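Local structure of DNA replication regulator protein HobA (Helicobacter pylori, 2UVP) at residues G128-T131 / I132-K136; D90-S94 / S95-K99. The protein is required for initiation of DNA replication and increases the binding of DnaA to the oriC region. One frame throughout, in Å; residues are numbered along the deposited sequence.

Along the chain contact 2 comes first, closing two tight turns in the loop between strand 88-90 and helix 102-112. Contact 1 runs along helix 127-133 and just past it, between strands 116-121 and 139-143. The two follow one another in series, neither enclosing nor crossing the other, with centres about 13 Å apart. They meet directly where Ile-132 CD1 reaches Pro-98 CG at 3.3 Å and Leu-129 CD2 reaches Tyr-97 OH at 3.5 Å. The helix 127-133 is thereby packed against the loop that leaves strand 88-90 of the parallel sheet, an example of short-range units that form locally and then pack together.

Contact 1. Residues G128-T131 / I132-K136; sequences GLKT and ILLSK
The flat groups that join Gly-128 through Lys-130 to Ile-132 through Leu-134 are peptide units, whose carbonyl oxygens meet amides one helical turn on. Ile-132 N donates to Gly-128 O at 3.1 Å, Leu-133 N to Leu-129 O at 2.9 Å and Leu-134 N to Lys-130 O at 2.9 Å. On the side-chain level, Leu-129 and Leu-133 pack obliquely, Leu-129 CG standing 4.0 Å from Leu-133 CD1. The two side chains leave the backbone differently: CG of Leu-129 is anti to the backbone N (chi1 -176°), whereas that of Leu-133 lies beside it (chi1 -63°), which sets the fork of Leu-129 against CD1 of Leu-133. CG of Leu-133 also rests 3.3 Å from Leu-129 O. Farther round, Leu-134 runs alongside the aliphatic start of Lys-130, with CD2 at 4.0 Å from Lys-130 CG. Farther along, Ile-132 O is gripped twice by Ser-135, by its backbone N at 3.0 Å and by its OG at 2.6 Å, the latter in the carbonyl plane. The hydroxyl of Thr-131 turns back instead to the carbonyl of Glu-127. Buried side chains carry the helix onto the sheet, Ile-132 and Leu-133 both touching Phe-118 of strand 116-121, while helix 102-112 meets Ile-132 through Ser-105. The contact takes in nearly the whole of the short helix in a beta-alpha-beta crossover, strand 116-121 to helix 127-133 to strand 139-143, in a parallel alpha/beta fold, consistent with the family's place in the SIS clan.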
loop_
_atom_site.group_PDB
_atom_site.type_symbol
_atom_site.label_atom_id
_atom_site.label_comp_id
_atom_site.label_asym_id
_atom_site.label_seq_id
_atom_site.Cartn_x
_atom_site.Cartn_y
_atom_site.Cartn_z
ATOM N N GLY A 128 -18.299 13.589 2.490
ATOM C CA GLY A 128 -17.125 14.453 2.489
ATOM C C GLY A 128 -16.514 14.598 1.102
ATOM O O GLY A 128 -16.141 15.695 0.690
ATOM N N LEU A 129 -16.425 13.483 0.376
ATOM C CA LEU A 129 -15.961 13.528 -1.009
ATOM C C LEU A 129 -16.949 14.319 -1.865
ATOM O O LEU A 129 -16.549 15.153 -2.667
ATOM C CB LEU A 129 -15.765 12.110 -1.570
ATOM C CG LEU A 129 -15.173 12.039 -2.994
ATOM C CD1 LEU A 129 -13.786 12.714 -3.080
ATOM C CD2 LEU A 129 -15.124 10.593 -3.457
ATOM N N LYS A 130 -18.247 14.062 -1.682
ATOM C CA LYS A 130 -19.261 14.788 -2.438
ATOM C C LYS A 130 -19.081 16.290 -2.259
ATOM O O LYS A 130 -19.053 17.029 -3.230
ATOM C CB LYS A 130 -20.671 14.345 -2.036
ATOM C CG LYS A 130 -21.762 14.942 -2.907
ATOM C CD LYS A 130 -22.753 13.873 -3.369
ATOM C CE LYS A 130 -23.955 13.770 -2.452
ATOM N NZ LYS A 130 -25.184 13.404 -3.235
ATOM N N THR A 131 -18.909 16.720 -1.013
ATOM C CA THR A 131 -18.712 18.133 -0.703
ATOM C C THR A 131 -17.481 18.711 -1.406
ATOM O O THR A 131 -17.507 19.834 -1.892
ATOM C CB THR A 131 -18.633 18.340 0.834
ATOM O OG1 THR A 131 -19.848 17.865 1.435
ATOM C CG2 THR A 131 -18.451 19.801 1.185
ATOM N N ILE A 132 -16.405 17.933 -1.471
ATOM C CA ILE A 132 -15.174 18.389 -2.100
ATOM C C ILE A 132 -15.381 18.551 -3.612
ATOM O O ILE A 132 -14.986 19.561 -4.213
ATOM C CB ILE A 132 -14.006 17.422 -1.749
ATOM C CG1 ILE A 132 -13.336 17.898 -0.459
ATOM C CG2 ILE A 132 -12.991 17.331 -2.875
ATOM C CD1 ILE A 132 -12.404 16.897 0.158
ATOM N N LEU A 133 -16.043 17.568 -4.209
ATOM C CA LEU A 133 -16.263 17.582 -5.646
ATOM C C LEU A 133 -17.247 18.684 -6.035
ATOM O O LEU A 133 -17.177 19.212 -7.138
ATOM C CB LEU A 133 -16.716 16.200 -6.124
ATOM C CG LEU A 133 -15.680 15.085 -5.900
ATOM C CD1 LEU A 133 -16.217 13.767 -6.399
ATOM C CD2 LEU A 133 -14.333 15.401 -6.540
ATOM N N LEU A 134 -18.136 19.030 -5.103
ATOM C CA LEU A 134 -19.080 20.153 -5.249
ATOM C C LEU A 134 -18.419 21.536 -5.156
ATOM O O LEU A 134 -19.043 22.556 -5.491
ATOM C CB LEU A 134 -20.165 20.038 -4.176
ATOM C CG LEU A 134 -21.634 19.723 -4.502
ATOM C CD1 LEU A 134 -21.868 19.110 -5.882
ATOM C CD2 LEU A 134 -22.242 18.848 -3.419
ATOM N N SER A 135 -17.165 21.564 -4.700
ATOM C CA SER A 135 -16.454 22.813 -4.427
ATOM C C SER A 135 -16.061 23.602 -5.684
ATOM O O SER A 135 -16.373 23.199 -6.804
ATOM C CB SER A 135 -15.227 22.546 -3.546
ATOM O OG SER A 135 -14.156 22.000 -4.299
ATOM N N LYS A 136 -15.388 24.732 -5.469
ATOM C CA LYS A 136 -14.936 25.631 -6.528
ATOM C C LYS A 136 -13.784 25.024 -7.324
ATOM O O LYS A 136 -13.533 25.424 -8.465
ATOM C CB LYS A 136 -14.455 26.978 -5.941
ATOM C CG LYS A 136 -14.974 27.315 -4.532
ATOM C CD LYS A 136 -14.103 26.665 -3.433
ATOM C CE LYS A 136 -14.928 26.293 -2.201
ATOM N NZ LYS A 136 -16.124 25.466 -2.536
#

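Contact 2. Residues D90-S94 / S95-K99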
loop_
_atom_site.group_PDB
_atom_site.type_symbol
_atom_site.label_atom_id
_atom_site.label_comp_id
_atom_site.label_asym_id
_atom_site.label_seq_id
_atom_site.Cartn_x
_atom_site.Cartn_y
_atom_site.Cartn_z
ATOM N N ASP A 90 -2.197 10.359 -6.154
ATOM C CA ASP A 90 -3.184 9.403 -5.680
ATOM C C ASP A 90 -3.937 10.035 -4.501
ATOM O O ASP A 90 -3.449 10.067 -3.367
ATOM C CB ASP A 90 -2.505 8.086 -5.275
ATOM C CG ASP A 90 -3.488 7.041 -4.748
ATOM O OD1 ASP A 90 -4.639 7.387 -4.395
ATOM O OD2 ASP A 90 -3.065 5.860 -4.665
ATOM N N PHE A 91 -5.128 10.553 -4.784
ATOM C CA PHE A 91 -5.920 11.218 -3.771
ATOM C C PHE A 91 -6.530 10.232 -2.772
ATOM O O PHE A 91 -6.590 10.540 -1.573
ATOM C CB PHE A 91 -6.987 12.104 -4.442
ATOM C CG PHE A 91 -7.776 12.964 -3.478
ATOM C CD1 PHE A 91 -7.136 13.721 -2.507
ATOM C CD2 PHE A 91 -9.162 13.060 -3.594
ATOM C CE1 PHE A 91 -7.868 14.521 -1.620
ATOM C CE2 PHE A 91 -9.904 13.862 -2.717
ATOM C CZ PHE A 91 -9.249 14.596 -1.730
ATOM N N ASN A 92 -6.945 9.048 -3.240
ATOM C CA ASN A 92 -7.461 7.997 -2.341
ATOM C C ASN A 92 -6.489 7.765 -1.207
ATOM O O ASN A 92 -6.913 7.514 -0.090
ATOM C CB ASN A 92 -7.646 6.633 -3.036
ATOM C CG ASN A 92 -9.008 6.472 -3.736
ATOM O OD1 ASN A 92 -9.495 5.345 -3.928
ATOM N ND2 ASN A 92 -9.586 7.552 -4.148
ATOM N N ALA A 93 -5.190 7.816 -1.518
ATOM C CA ALA A 93 -4.161 7.382 -0.582
ATOM C C ALA A 93 -3.689 8.530 0.305
ATOM O O ALA A 93 -2.915 8.332 1.236
ATOM C CB ALA A 93 -2.984 6.797 -1.322
ATOM N N SER A 94 -4.137 9.737 0.019
ATOM C CA SER A 94 -3.545 10.875 0.727
ATOM C C SER A 94 -4.207 11.110 2.079
ATOM O O SER A 94 -5.337 10.693 2.318
ATOM C CB SER A 94 -3.588 12.122 -0.130
ATOM O OG SER A 94 -4.820 12.768 0.006
ATOM N N SER A 95 -3.483 11.781 2.972
ATOM C CA SER A 95 -4.007 12.079 4.292
ATOM C C SER A 95 -5.151 13.102 4.218
ATOM O O SER A 95 -5.837 13.326 5.209
ATOM C CB SER A 95 -2.876 12.591 5.190
ATOM O OG SER A 95 -1.813 11.641 5.260
ATOM N N PHE A 96 -5.365 13.706 3.050
ATOM C CA PHE A 96 -6.400 14.745 2.899
ATOM C C PHE A 96 -7.697 14.178 2.380
ATOM O O PHE A 96 -8.685 14.901 2.273
ATOM C CB PHE A 96 -5.944 15.871 1.973
ATOM C CG PHE A 96 -4.533 16.295 2.208
ATOM C CD1 PHE A 96 -4.009 16.315 3.501
ATOM C CD2 PHE A 96 -3.719 16.633 1.145
ATOM C CE1 PHE A 96 -2.663 16.694 3.720
ATOM C CE2 PHE A 96 -2.384 17.014 1.350
ATOM C CZ PHE A 96 -1.867 17.051 2.643
ATOM N N TYR A 97 -7.694 12.898 2.022
ATOM C CA TYR A 97 -8.928 12.290 1.563
ATOM C C TYR A 97 -9.971 12.446 2.671
ATOM O O TYR A 97 -9.689 12.121 3.824
ATOM C CB TYR A 97 -8.728 10.824 1.226
ATOM C CG TYR A 97 -9.932 10.232 0.551
ATOM C CD1 TYR A 97 -10.047 10.228 -0.840
ATOM C CD2 TYR A 97 -10.971 9.682 1.309
ATOM C CE1 TYR A 97 -11.171 9.659 -1.465
ATOM C CE2 TYR A 97 -12.096 9.132 0.696
ATOM C CZ TYR A 97 -12.183 9.126 -0.689
ATOM O OH TYR A 97 -13.309 8.582 -1.280
ATOM N N PRO A 98 -11.158 12.975 2.324
ATOM C CA PRO A 98 -12.160 13.280 3.343
ATOM C C PRO A 98 -12.909 12.035 3.761
ATOM O O PRO A 98 -13.767 11.540 3.022
ATOM C CB PRO A 98 -13.098 14.244 2.625
ATOM C CG PRO A 98 -13.029 13.798 1.183
ATOM C CD PRO A 98 -11.620 13.337 0.967
ATOM N N LYS A 99 -12.544 11.501 4.910
ATOM C CA LYS A 99 -13.392 10.540 5.589
ATOM C C LYS A 99 -14.423 11.323 6.396
ATOM O O LYS A 99 -15.627 11.063 6.292
ATOM C CB LYS A 99 -12.553 9.603 6.454
ATOM C CG LYS A 99 -12.039 8.422 5.658
ATOM C CD LYS A 99 -10.530 8.335 5.658
ATOM C CE LYS A 99 -10.070 7.389 4.552
ATOM N NZ LYS A 99 -8.609 7.497 4.253
HETATM O O HOH W 1 -6.345 8.092 2.441
#
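Phe-91 O, lying at the edge of the Tyr-97 ring near its plane, is gripped twice by Ser-94: by its backbone N at 3.0 Å and by its OG at 3.3 Å. That hydroxyl is placed between the backbone N and the carbonyl carbon (chi1 85°), where it also accepts from Phe-96 N at 3.2 Å and so couples one turn to the next. The second turn is closed by Tyr-97 N, which reaches Ser-94 O at 3.2 Å. A water stitches the polar side, donating hydrogen bonds to Asn-92 O (2.7 Å) and Ser-94 O (2.8 Å), and accepting a weak one from Lys-99 NZ. The apolar side is aromatic. Tyr-97 CD1 sits over one face of the Phe-91 ring, displaced toward its rim, and the two ring planes make 51°. Pro-98 CD touches Phe-91 CZ at 3.8 Å and also lies over one face of the Tyr-97 ring, toward its rim. Phe-91 and Phe-96 both lean on Ile-109 of helix 102-112, and Ser-95 and Phe-96 pack on the backbone of a neighbouring subunit. Ahead of the turns, Asp-90 OD1 accepts from Ala-93 N at 3.0 Å. The result is an Asx motif leading into two successive type I beta turns, Phe-91 to Ser-94 and Ser-94 to Tyr-97, in the loop that follows strand 88-90, outermost in the parallel sheet of this chain.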